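Local coordinates for protein glutathione S-transferase (Burkholderia xenovorans, PDB 2DSA) that reductively dechlorinates metabolites of polychlorinated biphenyls and probably transfers glutathione to electrophilic compounds, at residues Leu98-Ser103 with Gly134-Gln139. Numbering follows the deposited sequence.
Sequences LNFISS and GQVARQ
F100 carries CG trans to the backbone nitrogen (chi1 -175°), and Q135 does the same; CB of F100 points toward 134-139 and CB of Q135 toward 98-103. Together these settings carry the F100 ring and the Q135 amide into the space between helix 89-109 and helix 119-139. The chain of Q135 continues extended past CG, which brings its amide oxygen to the far end of the F100 ring: OE1 lies 3.3 Å from CE1 and 3.5 Å from CZ of F100. Ring and amide planes stand 79° apart, and the oxygen approaches obliquely. No hydrogen bond crosses between the two segments, so this is van der Waals contact, with perhaps a slight electrostatic attraction between OE1 and the ring hydrogens.

The other corner of the ring meets V136. There CG2, the methyl opposite the carbonyl carbon, touches CE2 of F100 at 3.6 Å, and the two side chains run past one another in opposing directions. Adjacent residues of one helix thus touch the far end of a single ring, a small contact of 120 Å² in all. W97 sets its ring edge-to-face with that of F100, while L146 and L158 pack on V136. Y51 of the second subunit also packs on F100, and A49 of that subunit on Q135.

Within 98-103, S103 OG donates to N99 O at 2.8 Å, tilted 35° from the carbonyl plane; the S103 backbone N reaches the same oxygen from the opposite face. N99 and S103 both touch bound glutathione, and N99 ND2 bonds to E65 OE2 of the second subunit. Through F100 meeting Q135 and V136, the contact joins two helices of the all-helical C-terminal domain of the glutathione S-transferase fold, beside the subunit interface and a glutathione pocket.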
loop_
_atom_site.group_PDB
_atom_site.type_symbol
_atom_site.label_atom_id
_atom_site.label_comp_id
_atom_site.label_asym_id
_atom_site.label_seq_id
_atom_site.Cartn_x
_atom_site.Cartn_y
_atom_site.Cartn_z
ATOM N N LEU A 98 1.888 4.304 5.770
ATOM C CA LEU A 98 2.197 2.906 5.439
ATOM C C LEU A 98 2.024 2.608 3.940
ATOM O O LEU A 98 2.842 1.917 3.358
ATOM C CB LEU A 98 1.361 1.923 6.272
ATOM C CG LEU A 98 1.616 1.785 7.779
ATOM C CD1 LEU A 98 0.589 0.823 8.386
ATOM C CD2 LEU A 98 3.047 1.298 8.067
ATOM N N ASN A 99 0.951 3.111 3.331
ATOM C CA ASN A 99 0.758 2.899 1.905
ATOM C C ASN A 99 1.775 3.658 1.041
ATOM O O ASN A 99 2.194 3.149 0.001
ATOM C CB ASN A 99 -0.664 3.246 1.454
ATOM C CG ASN A 99 -1.000 2.619 0.128
ATOM O OD1 ASN A 99 -1.241 1.424 0.066
ATOM N ND2 ASN A 99 -0.982 3.416 -0.958
ATOM N N PHE A 100 2.130 4.874 1.473
ATOM C CA PHE A 100 3.232 5.643 0.898
ATOM C C PHE A 100 4.567 4.895 0.902
ATOM O O PHE A 100 5.248 4.809 -0.129
ATOM C CB PHE A 100 3.403 6.988 1.611
ATOM C CG PHE A 100 4.459 7.870 0.987
ATOM C CD1 PHE A 100 4.114 8.805 0.008
ATOM C CD2 PHE A 100 5.807 7.760 1.367
ATOM C CE1 PHE A 100 5.076 9.617 -0.573
ATOM C CE2 PHE A 100 6.778 8.565 0.795
ATOM C CZ PHE A 100 6.420 9.502 -0.175
ATOM N N ILE A 101 4.950 4.359 2.054
ATOM C CA ILE A 101 6.217 3.641 2.146
ATOM C C ILE A 101 6.203 2.445 1.196
ATOM O O ILE A 101 7.171 2.200 0.472
ATOM C CB ILE A 101 6.579 3.251 3.601
ATOM C CG1 ILE A 101 6.755 4.506 4.450
ATOM C CG2 ILE A 101 7.860 2.427 3.632
ATOM C CD1 ILE A 101 6.465 4.334 5.925
ATOM N N SER A 102 5.088 1.731 1.178
ATOM C CA SER A 102 4.943 0.531 0.359
ATOM C C SER A 102 4.951 0.795 -1.162
ATOM O O SER A 102 5.701 0.154 -1.902
ATOM C CB SER A 102 3.661 -0.204 0.759
ATOM O OG SER A 102 3.325 -1.200 -0.183
ATOM N N SER A 103 4.099 1.719 -1.608
ATOM C CA SER A 103 3.876 1.941 -3.043
ATOM C C SER A 103 4.860 2.947 -3.650
ATOM O O SER A 103 5.198 2.848 -4.834
ATOM C CB SER A 103 2.448 2.409 -3.301
ATOM O OG SER A 103 2.230 3.698 -2.724
ATOM N N GLY A 134 12.951 13.063 -0.733
ATOM C CA GLY A 134 12.907 14.485 -0.399
ATOM C C GLY A 134 11.671 14.817 0.421
ATOM O O GLY A 134 11.757 15.507 1.439
ATOM N N GLN A 135 10.516 14.313 -0.012
ATOM C CA GLN A 135 9.275 14.553 0.718
ATOM C C GLN A 135 9.342 14.031 2.167
ATOM O O GLN A 135 8.864 14.692 3.096
ATOM C CB GLN A 135 8.079 13.960 -0.028
ATOM C CG GLN A 135 6.723 14.237 0.639
ATOM C CD GLN A 135 5.579 13.504 -0.029
ATOM O OE1 GLN A 135 5.752 12.841 -1.068
ATOM N NE2 GLN A 135 4.397 13.600 0.570
ATOM N N VAL A 136 9.954 12.864 2.356
ATOM C CA VAL A 136 10.067 12.266 3.695
ATOM C C VAL A 136 11.079 12.999 4.564
ATOM O O VAL A 136 10.875 13.147 5.770
ATOM C CB VAL A 136 10.425 10.759 3.632
ATOM C CG1 VAL A 136 10.318 10.132 5.002
ATOM C CG2 VAL A 136 9.513 10.047 2.658
ATOM N N ALA A 137 12.173 13.450 3.951
ATOM C CA ALA A 137 13.182 14.225 4.659
ATOM C C ALA A 137 12.591 15.523 5.199
ATOM O O ALA A 137 12.874 15.912 6.334
ATOM C CB ALA A 137 14.377 14.496 3.760
ATOM N N ARG A 138 11.747 16.175 4.399
ATOM C CA ARG A 138 11.056 17.380 4.860
ATOM C C ARG A 138 10.087 17.074 6.004
ATOM O O ARG A 138 9.972 17.857 6.959
ATOM C CB ARG A 138 10.371 18.098 3.698
ATOM C CG ARG A 138 11.382 18.627 2.674
ATOM C CD ARG A 138 10.782 19.589 1.639
ATOM N NE ARG A 138 9.776 18.943 0.789
ATOM C CZ ARG A 138 10.039 18.249 -0.319
ATOM N NH1 ARG A 138 11.299 18.085 -0.737
ATOM N NH2 ARG A 138 9.030 17.714 -1.006
ATOM N N GLN A 139 9.420 15.918 5.919
ATOM C CA GLN A 139 8.482 15.477 6.954
ATOM C C GLN A 139 9.219 15.256 8.278
ATOM O O GLN A 139 8.722 15.612 9.337
ATOM C CB GLN A 139 7.750 14.198 6.507
ATOM C CG GLN A 139 6.744 13.595 7.527
ATOM C CD GLN A 139 5.433 14.383 7.665
ATOM O OE1 GLN A 139 4.745 14.270 8.682
ATOM N NE2 GLN A 139 5.082 15.169 6.649
#